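Local coordinates for protein putative cytochrome P450 120 (Synechocystis sp., PDB 2VE3) that binds heme and retinoic acid and probably acts as a cytochrome P450 monooxygenase, inserting oxygen into organic substrates, at residues E278-E283 and P302-V307; L308-R313 and P364-P369. All coordinates share one frame; numbering follows the deposited sequence.

Both contacts use helix 302-314, one after the other along its length. Contact 1 sets its first turn against helix 274-285, its centre about 23 Å from the centre of the chain, with a mixture of buried and exposed residues. Contact 2 joins its later turns to the loop segment 364-369 and is buried, its centre about 18 Å from the centre of the chain and nearer the heme. The chemistry changes accordingly: contact 1 combines small apolar contacts with one carboxylate gripping backbone amides, whereas contact 2 is dominated by a network of one glutamate and two arginines beside a phenylalanine. A salt bridge from Arg279 to Glu365 ties the two contacts together.

Contact 1 (E278-E283 and P302-V307); sequences ERVRQE and PYLDQV
Val280 and Leu304 mark the closest backbone approach, 5.8 Å from CA to CA, where the short helical segments 278-283 and 302-307 run nearly antiparallel at 152° with their axes 9.3 Å apart. Glu283 supplies the polar grip. Its CG lies anti to the backbone N (chi1 178°) and the rest of the chain is extended, which carries the carboxylate straight across to the first turn of the opposing helix. There Glu283 OE2 accepts the N-H of Tyr303 N through its syn lone pair, at 2.7 Å. Glu283 OE1 takes Leu304 N at 3.1 Å, also on the syn side, so the two bonds fix the rotation of the carboxylate. Placed at an amino-terminal helix turn, the negative charge is probably stabilised by the helix dipole. With an alanine in place of Glu283, the N-H groups of Tyr303 and Leu304 would probably lose this acceptor, and a gap would be likely to open beside Pro302.

In P450 terms this is the packing of helix J on helix K, on a flank away from the heme and retinoic acid sites. Tyr303 reaches across to helix 274-285, and the Arg279 guanidinium lies over one face of its ring, the planes 34° apart and Arg279 NH1 3.3 Å from Tyr303 CE1. The overlap is offset, with Tyr303 CE1 toward the rim of the guanidinium. The same NH1 also forms a salt bridge with Glu365. At the ring edge, Val280 CG2 stands 3.9 Å from Tyr303 CE2 and also meets Val307 CG2. Val280 CG1 faces Leu304 CD1 at 4.1 Å, and helix 394-411 adjoins both residues through Ile409 and Ala405.

Contact 2 (L308-R313 and P364-P369); sequences LQEVLR and PERFTP
Glu310, Arg313 and Arg366 form a salt-bridge network, the conserved Glu-Arg-Arg triad of cytochromes P450: the first two belong to the ExxR motif of helix K, and Arg366 to the Pro-Glu-Arg-Phe segment that follows. Glu310 is the hub. Its chain bends at chi2 (64°), turning the carboxylate toward Arg313, which grips it side-on with two nitrogens. Arg313 NE meets Glu310 OE1 at 2.9 Å, and Arg313 NH2 meets Glu310 OE2 at 2.7 Å. Both bonds are nearly straight, and both acceptors lie almost in the guanidinium plane. Arg366 NE comes to Glu310 OE2 at 3.2 Å from the opposite face, 41° above the carboxylate plane. OE2 also receives the backbone N of Asp363, so several donors hold this buried oxygen. The two arginines cross at about a right angle, sharing the one carboxylate, while the far nitrogens of Arg366 bond to the backbone oxygens of Pro357, Asp358 and Lys361. The network thereby joins helix 302-314 to the loop before helix 394-411, as in other P450s, and on the same helix Leu312 touches the heme.

Phe367 inserts its ring beside this network. Glu310 OE1 lies in the ring plane at its edge, 3.4 Å from Phe367 CE2, and Arg313 CG borders the edge near CZ. One face of the ring receives a CH-pi contact: Gln309 CB sits 3.7 Å from the Phe367 ring centroid, only 10° off the ring normal.

Contact 1 (E278-E283 and P302-V307)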
loop_
_atom_site.group_PDB
_atom_site.type_symbol
_atom_site.label_atom_id
_atom_site.label_comp_id
_atom_site.label_asym_id
_atom_site.label_seq_id
_atom_site.Cartn_x
_atom_site.Cartn_y
_atom_site.Cartn_z
ATOM N N GLU A 278 -4.524 15.876 -19.987
ATOM C CA GLU A 278 -4.134 16.159 -21.369
ATOM C C GLU A 278 -2.619 16.174 -21.589
ATOM O O GLU A 278 -2.148 15.744 -22.630
ATOM C CB GLU A 278 -4.708 17.500 -21.826
ATOM C CG GLU A 278 -6.184 17.485 -22.131
ATOM C CD GLU A 278 -6.519 16.794 -23.445
ATOM O OE1 GLU A 278 -5.592 16.519 -24.252
ATOM O OE2 GLU A 278 -7.721 16.526 -23.662
ATOM N N ARG A 279 -1.868 16.708 -20.629
ATOM C CA ARG A 279 -0.413 16.730 -20.718
ATOM C C ARG A 279 0.178 15.324 -20.714
ATOM O O ARG A 279 1.188 15.077 -21.374
ATOM C CB ARG A 279 0.203 17.553 -19.590
ATOM C CG ARG A 279 -0.168 19.043 -19.587
ATOM C CD ARG A 279 0.740 19.833 -18.647
ATOM N NE ARG A 279 2.156 19.612 -18.955
ATOM C CZ ARG A 279 3.172 19.867 -18.132
ATOM N NH1 ARG A 279 2.948 20.349 -16.910
ATOM N NH2 ARG A 279 4.426 19.631 -18.535
ATOM N N VAL A 280 -0.443 14.420 -19.959
ATOM C CA VAL A 280 -0.086 12.992 -19.974
ATOM C C VAL A 280 -0.337 12.416 -21.371
ATOM O O VAL A 280 0.492 11.674 -21.912
ATOM C CB VAL A 280 -0.872 12.171 -18.897
ATOM C CG1 VAL A 280 -0.648 10.666 -19.069
ATOM C CG2 VAL A 280 -0.483 12.591 -17.503
ATOM N N ARG A 281 -1.485 12.775 -21.939
ATOM C CA ARG A 281 -1.903 12.307 -23.245
ATOM C C ARG A 281 -0.980 12.840 -24.340
ATOM O O ARG A 281 -0.646 12.121 -25.266
ATOM C CB ARG A 281 -3.359 12.701 -23.518
ATOM C CG ARG A 281 -3.979 12.003 -24.738
ATOM C CD ARG A 281 -5.503 12.202 -24.817
ATOM N NE ARG A 281 -6.225 11.399 -23.822
ATOM C CZ ARG A 281 -7.137 11.870 -22.969
ATOM N NH1 ARG A 281 -7.485 13.157 -22.963
ATOM N NH2 ARG A 281 -7.726 11.039 -22.124
ATOM N N GLN A 282 -0.592 14.107 -24.216
ATOM C CA GLN A 282 0.325 14.761 -25.140
ATOM C C GLN A 282 1.676 14.045 -25.121
ATOM O O GLN A 282 2.348 13.931 -26.151
ATOM C CB GLN A 282 0.481 16.244 -24.769
ATOM C CG GLN A 282 1.486 17.018 -25.638
ATOM C CD GLN A 282 1.755 18.461 -25.175
ATOM O OE1 GLN A 282 1.796 19.390 -25.995
ATOM N NE2 GLN A 282 1.955 18.647 -23.865
ATOM N N GLU A 283 2.059 13.558 -23.941
ATOM C CA GLU A 283 3.304 12.827 -23.767
ATOM C C GLU A 283 3.267 11.488 -24.488
ATOM O O GLU A 283 4.220 11.135 -25.182
ATOM C CB GLU A 283 3.623 12.635 -22.281
ATOM C CG GLU A 283 4.886 11.841 -22.018
ATOM C CD GLU A 283 5.196 11.707 -20.544
ATOM O OE1 GLU A 283 4.393 11.080 -19.800
ATOM O OE2 GLU A 283 6.250 12.232 -20.141
ATOM N N PRO A 302 8.430 10.483 -18.518
ATOM C CA PRO A 302 8.885 11.331 -17.411
ATOM C C PRO A 302 7.800 12.216 -16.772
ATOM O O PRO A 302 7.827 12.424 -15.555
ATOM C CB PRO A 302 9.959 12.222 -18.067
ATOM C CG PRO A 302 9.620 12.225 -19.521
ATOM C CD PRO A 302 9.160 10.806 -19.760
ATOM N N TYR A 303 6.890 12.768 -17.571
ATOM C CA TYR A 303 5.834 13.589 -16.997
ATOM C C TYR A 303 4.815 12.742 -16.216
ATOM O O TYR A 303 4.380 13.147 -15.149
ATOM C CB TYR A 303 5.120 14.433 -18.058
ATOM C CG TYR A 303 4.044 15.289 -17.443
ATOM C CD1 TYR A 303 4.376 16.391 -16.665
ATOM C CD2 TYR A 303 2.687 14.964 -17.602
ATOM C CE1 TYR A 303 3.400 17.169 -16.085
ATOM C CE2 TYR A 303 1.698 15.730 -17.005
ATOM C CZ TYR A 303 2.063 16.829 -16.259
ATOM O OH TYR A 303 1.102 17.596 -15.684
ATOM N N LEU A 304 4.440 11.576 -16.751
ATOM C CA LEU A 304 3.545 10.660 -16.035
ATOM C C LEU A 304 4.199 10.233 -14.720
ATOM O O LEU A 304 3.537 10.196 -13.676
ATOM C CB LEU A 304 3.170 9.443 -16.893
ATOM C CG LEU A 304 2.307 8.352 -16.246
ATOM C CD1 LEU A 304 0.960 8.904 -15.750
ATOM C CD2 LEU A 304 2.069 7.183 -17.176
ATOM N N ASP A 305 5.501 9.943 -14.775
ATOM C CA ASP A 305 6.293 9.717 -13.569
ATOM C C ASP A 305 6.020 10.756 -12.475
ATOM O O ASP A 305 5.809 10.384 -11.316
ATOM C CB ASP A 305 7.790 9.709 -13.885
ATOM C CG ASP A 305 8.276 8.389 -14.454
ATOM O OD1 ASP A 305 7.496 7.417 -14.577
ATOM O OD2 ASP A 305 9.471 8.335 -14.796
ATOM N N GLN A 306 6.053 12.046 -12.844
ATOM C CA GLN A 306 5.766 13.151 -11.908
ATOM C C GLN A 306 4.349 13.128 -11.314
ATOM O O GLN A 306 4.159 13.370 -10.126
ATOM C CB GLN A 306 5.947 14.490 -12.604
ATOM C CG GLN A 306 7.398 14.895 -12.844
ATOM C CD GLN A 306 7.485 16.286 -13.447
ATOM O OE1 GLN A 306 6.800 17.225 -13.005
ATOM N NE2 GLN A 306 8.321 16.424 -14.469
ATOM N N VAL A 307 3.364 12.895 -12.172
ATOM C CA VAL A 307 1.950 12.830 -11.760
ATOM C C VAL A 307 1.769 11.718 -10.712
ATOM O O VAL A 307 1.064 11.886 -9.699
ATOM C CB VAL A 307 1.060 12.597 -12.999
ATOM C CG1 VAL A 307 -0.385 12.307 -12.611
ATOM C CG2 VAL A 307 1.148 13.787 -13.932
#

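Contact 2 (L308-R313 and P364-P369)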
loop_
_atom_site.group_PDB
_atom_site.type_symbol
_atom_site.label_atom_id
_atom_site.label_comp_id
_atom_site.label_asym_id
_atom_site.label_seq_id
_atom_site.Cartn_x
_atom_site.Cartn_y
_atom_site.Cartn_z
ATOM N N LEU A 308 2.430 10.591 -10.946
ATOM C CA LEU A 308 2.255 9.432 -10.084
ATOM C C LEU A 308 2.951 9.618 -8.730
ATOM O O LEU A 308 2.379 9.258 -7.703
ATOM C CB LEU A 308 2.633 8.136 -10.817
ATOM C CG LEU A 308 1.782 7.778 -12.038
ATOM C CD1 LEU A 308 2.352 6.553 -12.766
ATOM C CD2 LEU A 308 0.305 7.544 -11.682
ATOM N N GLN A 309 4.126 10.258 -8.720
ATOM C CA GLN A 309 4.738 10.732 -7.469
ATOM C C GLN A 309 3.786 11.632 -6.659
ATOM O O GLN A 309 3.718 11.536 -5.428
ATOM C CB GLN A 309 6.044 11.518 -7.735
ATOM C CG GLN A 309 7.268 10.695 -8.270
ATOM C CD GLN A 309 7.909 9.816 -7.214
ATOM O OE1 GLN A 309 7.345 8.795 -6.801
ATOM N NE2 GLN A 309 9.100 10.195 -6.778
ATOM N N GLU A 310 3.067 12.509 -7.363
ATOM C CA GLU A 310 2.190 13.483 -6.723
ATOM C C GLU A 310 0.828 12.913 -6.268
ATOM O O GLU A 310 0.284 13.351 -5.244
ATOM C CB GLU A 310 2.038 14.740 -7.606
ATOM C CG GLU A 310 1.037 15.796 -7.121
ATOM C CD GLU A 310 1.392 16.448 -5.795
ATOM O OE1 GLU A 310 2.303 15.973 -5.082
ATOM O OE2 GLU A 310 0.747 17.464 -5.459
ATOM N N VAL A 311 0.293 11.947 -7.013
ATOM C CA VAL A 311 -0.883 11.169 -6.551
ATOM C C VAL A 311 -0.567 10.522 -5.193
ATOM O O VAL A 311 -1.294 10.732 -4.222
ATOM C CB VAL A 311 -1.349 10.095 -7.597
ATOM C CG1 VAL A 311 -2.342 9.136 -6.988
ATOM C CG2 VAL A 311 -1.991 10.745 -8.810
ATOM N N LEU A 312 0.530 9.761 -5.128
ATOM C CA LEU A 312 0.978 9.079 -3.893
ATOM C C LEU A 312 1.303 10.056 -2.763
ATOM O O LEU A 312 1.214 9.706 -1.577
ATOM C CB LEU A 312 2.217 8.199 -4.168
ATOM C CG LEU A 312 2.096 7.012 -5.144
ATOM C CD1 LEU A 312 3.429 6.313 -5.330
ATOM C CD2 LEU A 312 1.015 6.013 -4.744
ATOM N N ARG A 313 1.713 11.272 -3.139
ATOM C CA ARG A 313 2.032 12.303 -2.170
ATOM C C ARG A 313 0.733 12.788 -1.541
ATOM O O ARG A 313 0.581 12.762 -0.326
ATOM C CB ARG A 313 2.814 13.461 -2.834
ATOM C CG ARG A 313 3.570 14.382 -1.875
ATOM C CD ARG A 313 2.667 15.459 -1.233
ATOM N NE ARG A 313 1.891 16.238 -2.210
ATOM C CZ ARG A 313 0.953 17.141 -1.899
ATOM N NH1 ARG A 313 0.659 17.410 -0.638
ATOM N NH2 ARG A 313 0.300 17.772 -2.859
ATOM N N PRO A 364 1.809 18.148 -9.864
ATOM C CA PRO A 364 2.919 17.385 -10.425
ATOM C C PRO A 364 4.266 18.143 -10.581
ATOM O O PRO A 364 5.328 17.517 -10.498
ATOM C CB PRO A 364 2.371 16.961 -11.779
ATOM C CG PRO A 364 0.915 16.784 -11.516
ATOM C CD PRO A 364 0.583 17.957 -10.650
ATOM N N GLU A 365 4.205 19.460 -10.794
ATOM C CA GLU A 365 5.388 20.313 -10.964
ATOM C C GLU A 365 6.302 20.363 -9.741
ATOM O O GLU A 365 7.362 20.949 -9.810
ATOM C CB GLU A 365 4.998 21.754 -11.346
ATOM C CG GLU A 365 4.117 21.881 -12.577
ATOM C CD GLU A 365 4.801 21.410 -13.843
ATOM O OE1 GLU A 365 5.934 21.854 -14.116
ATOM O OE2 GLU A 365 4.207 20.596 -14.572
ATOM N N ARG A 366 5.884 19.776 -8.618
ATOM C CA ARG A 366 6.747 19.672 -7.446
ATOM C C ARG A 366 7.883 18.689 -7.727
ATOM O O ARG A 366 8.961 18.794 -7.142
ATOM C CB ARG A 366 5.968 19.210 -6.201
ATOM C CG ARG A 366 4.727 20.008 -5.817
ATOM C CD ARG A 366 3.988 19.284 -4.665
ATOM N NE ARG A 366 2.641 19.794 -4.383
ATOM C CZ ARG A 366 2.364 20.834 -3.601
ATOM N NH1 ARG A 366 3.340 21.526 -3.034
ATOM N NH2 ARG A 366 1.103 21.207 -3.402
ATOM N N PHE A 367 7.635 17.736 -8.621
ATOM C CA PHE A 367 8.601 16.670 -8.909
ATOM C C PHE A 367 9.384 16.887 -10.222
ATOM O O PHE A 367 10.219 16.054 -10.609
ATOM C CB PHE A 367 7.918 15.289 -8.821
ATOM C CG PHE A 367 7.352 15.006 -7.454
ATOM C CD1 PHE A 367 8.160 14.456 -6.457
ATOM C CD2 PHE A 367 6.046 15.371 -7.139
ATOM C CE1 PHE A 367 7.672 14.240 -5.188
ATOM C CE2 PHE A 367 5.549 15.159 -5.871
ATOM C CZ PHE A 367 6.375 14.589 -4.887
ATOM N N THR A 368 9.094 18.011 -10.881
ATOM C CA THR A 368 9.850 18.517 -12.037
ATOM C C THR A 368 11.246 18.831 -11.541
ATOM O O THR A 368 11.372 19.435 -10.479
ATOM C CB THR A 368 9.204 19.831 -12.588
ATOM O OG1 THR A 368 7.956 19.530 -13.210
ATOM C CG2 THR A 368 10.099 20.545 -13.617
ATOM N N PRO A 369 12.295 18.422 -12.298
ATOM C CA PRO A 369 13.720 18.644 -12.057
ATOM C C PRO A 369 14.160 19.675 -10.985
ATOM O O PRO A 369 14.942 19.315 -10.093
ATOM C CB PRO A 369 14.214 19.023 -13.452
ATOM C CG PRO A 369 13.317 18.164 -14.385
ATOM C CD PRO A 369 12.139 17.676 -13.561
#